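Local structure of Alpha/beta fold hydrolase (Pseudomonas aeruginosa, 6I8W) at residues A[174-177]-A[182-185]; A[25-30]-A[211-216]. The protein is a membrane-bound phospholipase A that degrades membrane phospholipids and has been described as a virulence factor. All coordinates share one frame; numbering follows the deposited sequence. Where two conformers were deposited one is given.

Interaction 1: A[174-177]-A[182-185]; sequences FEDL and NPLV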
ATOM      1  N   PHE A 174     -17.074   6.923   1.536  1.00 48.05           N
ATOM      2  CA  PHE A 174     -17.593   7.777   2.587  1.00 50.09           C
ATOM      3  C   PHE A 174     -19.116   7.696   2.631  1.00 52.20           C
ATOM      4  O   PHE A 174     -19.695   7.784   3.700  1.00 53.86           O
ATOM      5  CB  PHE A 174     -17.098   9.215   2.423  1.00 53.95           C
ATOM      6  CG  PHE A 174     -15.644   9.391   2.780  1.00 54.37           C
ATOM      7  CD1 PHE A 174     -15.227   9.266   4.095  1.00 61.77           C
ATOM      8  CD2 PHE A 174     -14.697   9.686   1.814  1.00 55.98           C
ATOM      9  CE1 PHE A 174     -13.888   9.421   4.436  1.00 63.86           C
ATOM     10  CE2 PHE A 174     -13.359   9.848   2.148  1.00 52.20           C
ATOM     11  CZ  PHE A 174     -12.953   9.709   3.457  1.00 56.89           C
ATOM     12  N   GLU A 175     -19.769   7.469   1.495  1.00 52.73           N
ATOM     13  CA  GLU A 175     -21.219   7.233   1.462  0.73 55.34           C
ATOM     14  C   GLU A 175     -21.573   5.959   2.211  1.00 56.03           C
ATOM     15  O   GLU A 175     -22.533   5.906   2.989  1.00 58.36           O
ATOM     16  CB  GLU A 175     -21.724   7.118   0.021  0.73 55.80           C
ATOM     17  CG  GLU A 175     -21.679   8.400  -0.784  0.73 56.05           C
ATOM     18  CD  GLU A 175     -22.853   9.305  -0.473  0.73 64.62           C
ATOM     19  OE1 GLU A 175     -23.659   8.956   0.425  0.73 60.70           O
ATOM     20  OE2 GLU A 175     -22.976  10.357  -1.136  0.73 64.83           O
ATOM     21  N   ASP A 176     -20.795   4.913   1.933  1.00 54.21           N
ATOM     22  CA  ASP A 176     -20.995   3.610   2.552  1.00 54.84           C
ATOM     23  C   ASP A 176     -20.860   3.721   4.068  1.00 55.57           C
ATOM     24  O   ASP A 176     -21.637   3.115   4.811  1.00 57.66           O
ATOM     25  CB  ASP A 176     -19.987   2.590   2.031  1.00 52.69           C
ATOM     26  CG  ASP A 176     -20.288   2.129   0.611  1.00 56.54           C
ATOM     27  OD1 ASP A 176     -21.393   2.414   0.091  1.00 56.02           O
ATOM     28  OD2 ASP A 176     -19.411   1.465   0.025  1.00 54.33           O
ATOM     29  N   LEU A 177     -19.866   4.491   4.513  1.00 54.09           N
ATOM     30  CA  LEU A 177     -19.569   4.626   5.941  1.00 54.76           C
ATOM     31  C   LEU A 177     -20.746   5.220   6.704  1.00 57.59           C
ATOM     32  O   LEU A 177     -20.955   4.899   7.875  1.00 59.13           O
ATOM     33  CB  LEU A 177     -18.308   5.469   6.155  1.00 52.89           C
ATOM     34  CG  LEU A 177     -17.010   4.751   5.738  1.00 54.06           C
ATOM     35  CD1 LEU A 177     -15.795   5.643   5.904  1.00 48.91           C
ATOM     36  CD2 LEU A 177     -16.830   3.447   6.504  1.00 56.10           C
ATOM     37  N   ASN A 182     -18.347  -0.846   5.108  1.00 58.23           N
ATOM     38  CA  ASN A 182     -16.952  -0.592   4.784  1.00 51.45           C
ATOM     39  C   ASN A 182     -16.425  -1.753   3.956  1.00 49.25           C
ATOM     40  O   ASN A 182     -16.098  -2.810   4.495  1.00 49.78           O
ATOM     41  CB  ASN A 182     -16.121  -0.389   6.061  1.00 53.72           C
ATOM     42  CG  ASN A 182     -14.674   0.012   5.763  1.00 47.82           C
ATOM     43  OD1 ASN A 182     -14.269   0.108   4.603  1.00 46.48           O
ATOM     44  ND2 ASN A 182     -13.898   0.260   6.817  1.00 49.61           N
ATOM     45  N   PRO A 183     -16.370  -1.569   2.627  1.00 48.02           N
ATOM     46  CA  PRO A 183     -15.866  -2.617   1.740  1.00 53.52           C
ATOM     47  C   PRO A 183     -14.401  -2.955   2.013  1.00 52.98           C
ATOM     48  O   PRO A 183     -13.952  -4.022   1.601  1.00 55.22           O
ATOM     49  CB  PRO A 183     -16.038  -2.009   0.340  1.00 51.25           C
ATOM     50  CG  PRO A 183     -17.101  -0.974   0.508  1.00 49.99           C
ATOM     51  CD  PRO A 183     -16.898  -0.418   1.878  1.00 47.91           C
ATOM     52  N   LEU A 184     -13.676  -2.073   2.700  1.00 44.58           N
ATOM     53  CA  LEU A 184     -12.243  -2.292   2.914  1.00 45.61           C
ATOM     54  C   LEU A 184     -11.981  -3.291   4.035  1.00 48.47           C
ATOM     55  O   LEU A 184     -10.864  -3.775   4.189  1.00 46.38           O
ATOM     56  CB  LEU A 184     -11.522  -0.974   3.212  1.00 42.09           C
ATOM     57  CG  LEU A 184     -11.651   0.146   2.164  1.00 41.08           C
ATOM     58  CD1 LEU A 184     -10.782   1.345   2.541  1.00 46.34           C
ATOM     59  CD2 LEU A 184     -11.310  -0.339   0.768  1.00 40.72           C
ATOM     60  N   VAL A 185     -13.013  -3.593   4.819  1.00 46.48           N
ATOM     61  CA  VAL A 185     -12.905  -4.590   5.871  1.00 48.14           C
ATOM     62  C   VAL A 185     -13.724  -5.810   5.459  1.00 50.64           C
ATOM     63  O   VAL A 185     -14.946  -5.754   5.389  1.00 55.04           O
ATOM     64  CB  VAL A 185     -13.403  -4.057   7.236  1.00 49.99           C
ATOM     65  CG1 VAL A 185     -13.353  -5.161   8.266  1.00 52.10           C
ATOM     66  CG2 VAL A 185     -12.547  -2.880   7.695  1.00 48.84           C
TER

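Interaction 2: A[25-30]-A[211-216]; sequences TLLASV and KRYLGE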
ATOM      1  N   THR A  25       1.682 -22.627  -0.048  1.00 49.58           N
ATOM      2  CA  THR A  25       2.754 -22.796  -1.031  1.00 46.66           C
ATOM      3  C   THR A  25       2.387 -22.077  -2.326  1.00 45.52           C
ATOM      4  O   THR A  25       3.254 -21.580  -3.044  1.00 50.19           O
ATOM      5  CB  THR A  25       3.046 -24.288  -1.345  1.00 54.49           C
ATOM      6  OG1 THR A  25       1.938 -24.859  -2.039  1.00 57.74           O
ATOM      7  CG2 THR A  25       3.300 -25.079  -0.079  1.00 52.78           C
ATOM      8  N   LEU A  26       1.097 -22.056  -2.642  1.00 46.71           N
ATOM      9  CA  LEU A  26       0.611 -21.323  -3.803  1.00 44.79           C
ATOM     10  C   LEU A  26       0.992 -19.842  -3.686  1.00 45.14           C
ATOM     11  O   LEU A  26       1.553 -19.254  -4.613  1.00 41.72           O
ATOM     12  CB  LEU A  26      -0.905 -21.462  -3.919  1.00 54.33           C
ATOM     13  CG  LEU A  26      -1.634 -21.221  -5.239  1.00 64.94           C
ATOM     14  CD1 LEU A  26      -2.998 -21.882  -5.166  1.00 70.66           C
ATOM     15  CD2 LEU A  26      -1.774 -19.758  -5.548  1.00 71.55           C
ATOM     16  N   LEU A  27       0.709 -19.246  -2.534  1.00 43.42           N
ATOM     17  CA  LEU A  27       1.028 -17.832  -2.337  1.00 36.89           C
ATOM     18  C   LEU A  27       2.539 -17.625  -2.396  1.00 36.59           C
ATOM     19  O   LEU A  27       3.017 -16.656  -2.986  1.00 37.92           O
ATOM     20  CB  LEU A  27       0.457 -17.314  -1.005  1.00 36.42           C
ATOM     21  CG  LEU A  27       0.790 -15.866  -0.608  1.00 35.32           C
ATOM     22  CD1 LEU A  27       0.459 -14.872  -1.726  1.00 41.36           C
ATOM     23  CD2 LEU A  27       0.114 -15.464   0.730  1.00 39.03           C
ATOM     24  N   ALA A  28       3.292 -18.548  -1.804  1.00 40.19           N
ATOM     25  CA  ALA A  28       4.745 -18.421  -1.802  1.00 40.84           C
ATOM     26  C   ALA A  28       5.309 -18.510  -3.229  1.00 36.47           C
ATOM     27  O   ALA A  28       6.270 -17.807  -3.574  1.00 37.06           O
ATOM     28  CB  ALA A  28       5.370 -19.493  -0.901  1.00 39.63           C
ATOM     29  N   SER A  29       4.678 -19.324  -4.069  1.00 35.73           N
ATOM     30  CA  SER A  29       5.128 -19.484  -5.453  0.71 37.75           C
ATOM     31  C   SER A  29       4.839 -18.221  -6.255  1.00 37.61           C
ATOM     32  O   SER A  29       5.696 -17.718  -6.982  1.00 36.91           O
ATOM     33  CB  SER A  29       4.452 -20.691  -6.109  0.71 38.29           C
ATOM     34  OG  SER A  29       4.836 -21.898  -5.478  0.71 38.82           O
ATOM     35  N   VAL A  30       3.625 -17.700  -6.122  1.00 37.10           N
ATOM     36  CA  VAL A  30       3.271 -16.473  -6.825  1.00 37.35           C
ATOM     37  C   VAL A  30       4.134 -15.277  -6.368  1.00 36.62           C
ATOM     38  O   VAL A  30       4.543 -14.448  -7.187  1.00 34.54           O
ATOM     39  CB  VAL A  30       1.791 -16.160  -6.658  1.00 42.63           C
ATOM     40  CG1 VAL A  30       1.477 -14.814  -7.288  1.00 46.10           C
ATOM     41  CG2 VAL A  30       0.977 -17.247  -7.341  1.00 42.42           C
ATOM     42  N   LYS A 211      -7.206 -16.544  -5.275  1.00 44.25           N
ATOM     43  CA  LYS A 211      -8.204 -15.585  -4.817  1.00 47.13           C
ATOM     44  C   LYS A 211      -8.871 -16.019  -3.511  1.00 47.29           C
ATOM     45  O   LYS A 211      -9.016 -15.221  -2.601  1.00 46.31           O
ATOM     46  CB  LYS A 211      -9.275 -15.387  -5.887  1.00 50.25           C
ATOM     47  CG  LYS A 211     -10.420 -14.493  -5.443  1.00 52.83           C
ATOM     48  CD  LYS A 211     -11.542 -14.542  -6.462  1.00 60.86           C
ATOM     49  CE  LYS A 211     -12.889 -14.299  -5.804  1.00 70.72           C
ATOM     50  NZ  LYS A 211     -14.019 -14.415  -6.779  1.00 74.00           N
ATOM     51  N   ARG A 212      -9.265 -17.284  -3.426  1.00 48.50           N
ATOM     52  CA  ARG A 212      -9.911 -17.789  -2.219  1.00 52.80           C
ATOM     53  C   ARG A 212      -9.010 -17.680  -0.985  1.00 48.04           C
ATOM     54  O   ARG A 212      -9.472 -17.342   0.106  1.00 53.09           O
ATOM     55  CB  ARG A 212     -10.358 -19.241  -2.420  1.00 56.82           C
ATOM     56  CG  ARG A 212     -11.669 -19.354  -3.180  1.00 70.65           C
ATOM     57  CD  ARG A 212     -12.196 -20.785  -3.231  1.00 81.91           C
ATOM     58  NE  ARG A 212     -11.884 -21.443  -4.497  1.00 84.69           N
ATOM     59  CZ  ARG A 212     -10.950 -22.377  -4.645  1.00 88.85           C
ATOM     60  NH1 ARG A 212     -10.235 -22.776  -3.599  1.00 91.81           N
ATOM     61  NH2 ARG A 212     -10.738 -22.918  -5.838  1.00 84.58           N
ATOM     62  N   TYR A 213      -7.728 -17.982  -1.146  1.00 45.82           N
ATOM     63  CA  TYR A 213      -6.801 -17.891  -0.020  1.00 50.76           C
ATOM     64  C   TYR A 213      -6.606 -16.441   0.389  1.00 43.28           C
ATOM     65  O   TYR A 213      -6.566 -16.133   1.576  1.00 44.18           O
ATOM     66  CB  TYR A 213      -5.475 -18.565  -0.347  1.00 46.78           C
ATOM     67  CG  TYR A 213      -4.482 -18.608   0.793  1.00 49.29           C
ATOM     68  CD1 TYR A 213      -4.804 -19.234   2.001  1.00 51.80           C
ATOM     69  CD2 TYR A 213      -3.189 -18.146   0.626  1.00 44.36           C
ATOM     70  CE1 TYR A 213      -3.881 -19.322   3.032  1.00 51.63           C
ATOM     71  CE2 TYR A 213      -2.262 -18.233   1.644  1.00 50.49           C
ATOM     72  CZ  TYR A 213      -2.611 -18.816   2.843  1.00 50.01           C
ATOM     73  OH  TYR A 213      -1.672 -18.896   3.835  1.00 55.82           O
ATOM     74  N   LEU A 214      -6.464 -15.547  -0.585  1.00 40.68           N
ATOM     75  CA  LEU A 214      -6.341 -14.120  -0.271  1.00 41.19           C
ATOM     76  C   LEU A 214      -7.576 -13.659   0.512  1.00 43.46           C
ATOM     77  O   LEU A 214      -7.461 -12.905   1.483  1.00 44.18           O
ATOM     78  CB  LEU A 214      -6.177 -13.282  -1.539  1.00 37.49           C
ATOM     79  CG  LEU A 214      -4.854 -13.497  -2.277  1.00 43.78           C
ATOM     80  CD1 LEU A 214      -4.818 -12.697  -3.573  1.00 40.85           C
ATOM     81  CD2 LEU A 214      -3.676 -13.149  -1.371  1.00 39.67           C
ATOM     82  N   GLY A 215      -8.749 -14.134   0.093  1.00 45.11           N
ATOM     83  CA  GLY A 215      -9.992 -13.819   0.776  1.00 44.78           C
ATOM     84  C   GLY A 215     -10.023 -14.385   2.192  1.00 53.01           C
ATOM     85  O   GLY A 215     -10.516 -13.737   3.118  1.00 48.84           O
ATOM     86  N   GLU A 216      -9.509 -15.600   2.362  1.00 47.55           N
ATOM     87  CA  GLU A 216      -9.427 -16.201   3.691  1.00 50.30           C
ATOM     88  C   GLU A 216      -8.507 -15.373   4.585  1.00 53.01           C
ATOM     89  O   GLU A 216      -8.843 -15.072   5.729  1.00 51.37           O
ATOM     90  CB  GLU A 216      -8.926 -17.643   3.613  1.00 63.97           C
ATOM     91  CG  GLU A 216      -9.923 -18.624   3.017  1.00 78.80           C
ATOM     92  CD  GLU A 216      -9.366 -20.031   2.901  1.00 94.02           C
ATOM     93  OE1 GLU A 216      -8.313 -20.315   3.515  1.00 98.73           O
ATOM     94  OE2 GLU A 216      -9.984 -20.853   2.194  1.00101.45           O
TER

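Interaction 1: A[174-177]-A[182-185]
Asp-176 and Leu-177, at the end of helix 172-177, share a first torsion that sets CG opposite the carbonyl carbon (chi1 -74° and -71°). The CB of Asp-176 already points to the loop, and this torsion places its carboxylate beside Pro-183. In Leu-177 it brings the end of the side chain nearer to the loop than its CB direction suggests. In Asn-182 the first torsion is different: CG lies opposite the backbone N and the side chain runs alongside that of Leu-177. Two separate pairs meet. Leu-177 uses its CD2 branch, which sits 3.9 Å from Asn-182 CB. The amide carbon is slightly farther from the same methyl. The carboxylate of Asp-176 meets the pyrrolidine ring of Pro-183 at a slant. Its OD2 lies 3.4 Å from Pro-183 CG and 3.6 Å from Pro-183 CD.

The loop holds its own shape. Asn-182 OD1 accepts from Leu-184 N at 3.0 Å, which makes an Asx turn. The donor stands above the carbonyl plane, 49° out of it. The backbone O of Asn-182 takes Val-185 N at 3.2 Å and closes a type I beta turn with Pro-183 in its second position. Both oxygens of Asn-182 thus serve the turn.

Phe-198 of helix 191-199 touches both Asp-176 and Pro-183. Phe-229 of helix 208-234 touches both Leu-177 and Asn-182. All these elements follow strand 154-160 and precede strand 250-255, where alpha/beta hydrolases commonly carry their lid.

No hydrogen bond or salt bridge crosses between the segments, and the joint rests mainly on van der Waals contact. The negative carboxylate may gain a little from the C-H groups of Pro-183, above all at CD, next to the ring nitrogen. The hydrogen bonds inside the loop fix where the proline and asparagine stand.

Interaction 2: A[25-30]-A[211-216]
Leu-27 and Tyr-213 join two helices of this alpha/beta hydrolase. Helix 3-38 is the long N-terminal helix, whose hydrophobic first part probably sits in the membrane. Helix 208-234 belongs to the region between strands 154-160 and 250-255, the usual place of the lid.

The contact between the helices is apolar. Leu-27 extends to the other helix with CG opposite its backbone N (chi1 176°), and Tyr-213 reaches back in the same way. The two side chains cross at about a right angle. Tyr-213 CE2 makes the nearest approach: it lies 3.8 Å from Leu-27 CD2 and 3.9 Å from Leu-27 CB. The other methyl, Leu-27 CD1, approaches Leu-214 CD2 more loosely, at 4.5 Å. Leu-214 also touches a bound myristic acid. Pro-23 and Ala-24 extend the packing on Tyr-213, and Leu-26 and Val-30 both meet Leu-210.

No polar bond crosses between the two segments. Lys-211 NZ bonds instead to Gln-193 OE1 of helix 191-199. Gly-215 N and Glu-216 N make routine helical bonds to Lys-211 O and Arg-212 O. In helix 3-38, Thr-25 O accepts two donors of one residue, Ser-29 N and Ser-29 OG, each at 2.9 Å and from opposite faces of the carbonyl plane.

Both contacts involve the region between strands 154-160 and 250-255, away from the centre of the chain. Interaction 1 is local, with four residues between its segments, and lies at the surface. Interaction 2 is long-range and partly buried, with Leu-27 buried. Helix 208-234 links them: it supplies one side of interaction 2, and its Phe-229 packs on interaction 1. The two do not touch, and their nearest atoms are about 9 Å apart. Neither has a hydrogen bond across it. Interaction 1 mixes a carboxylate and an amide side chain with aliphatic groups, whereas interaction 2 packs leucines and a tyrosine ring beside bound lipid.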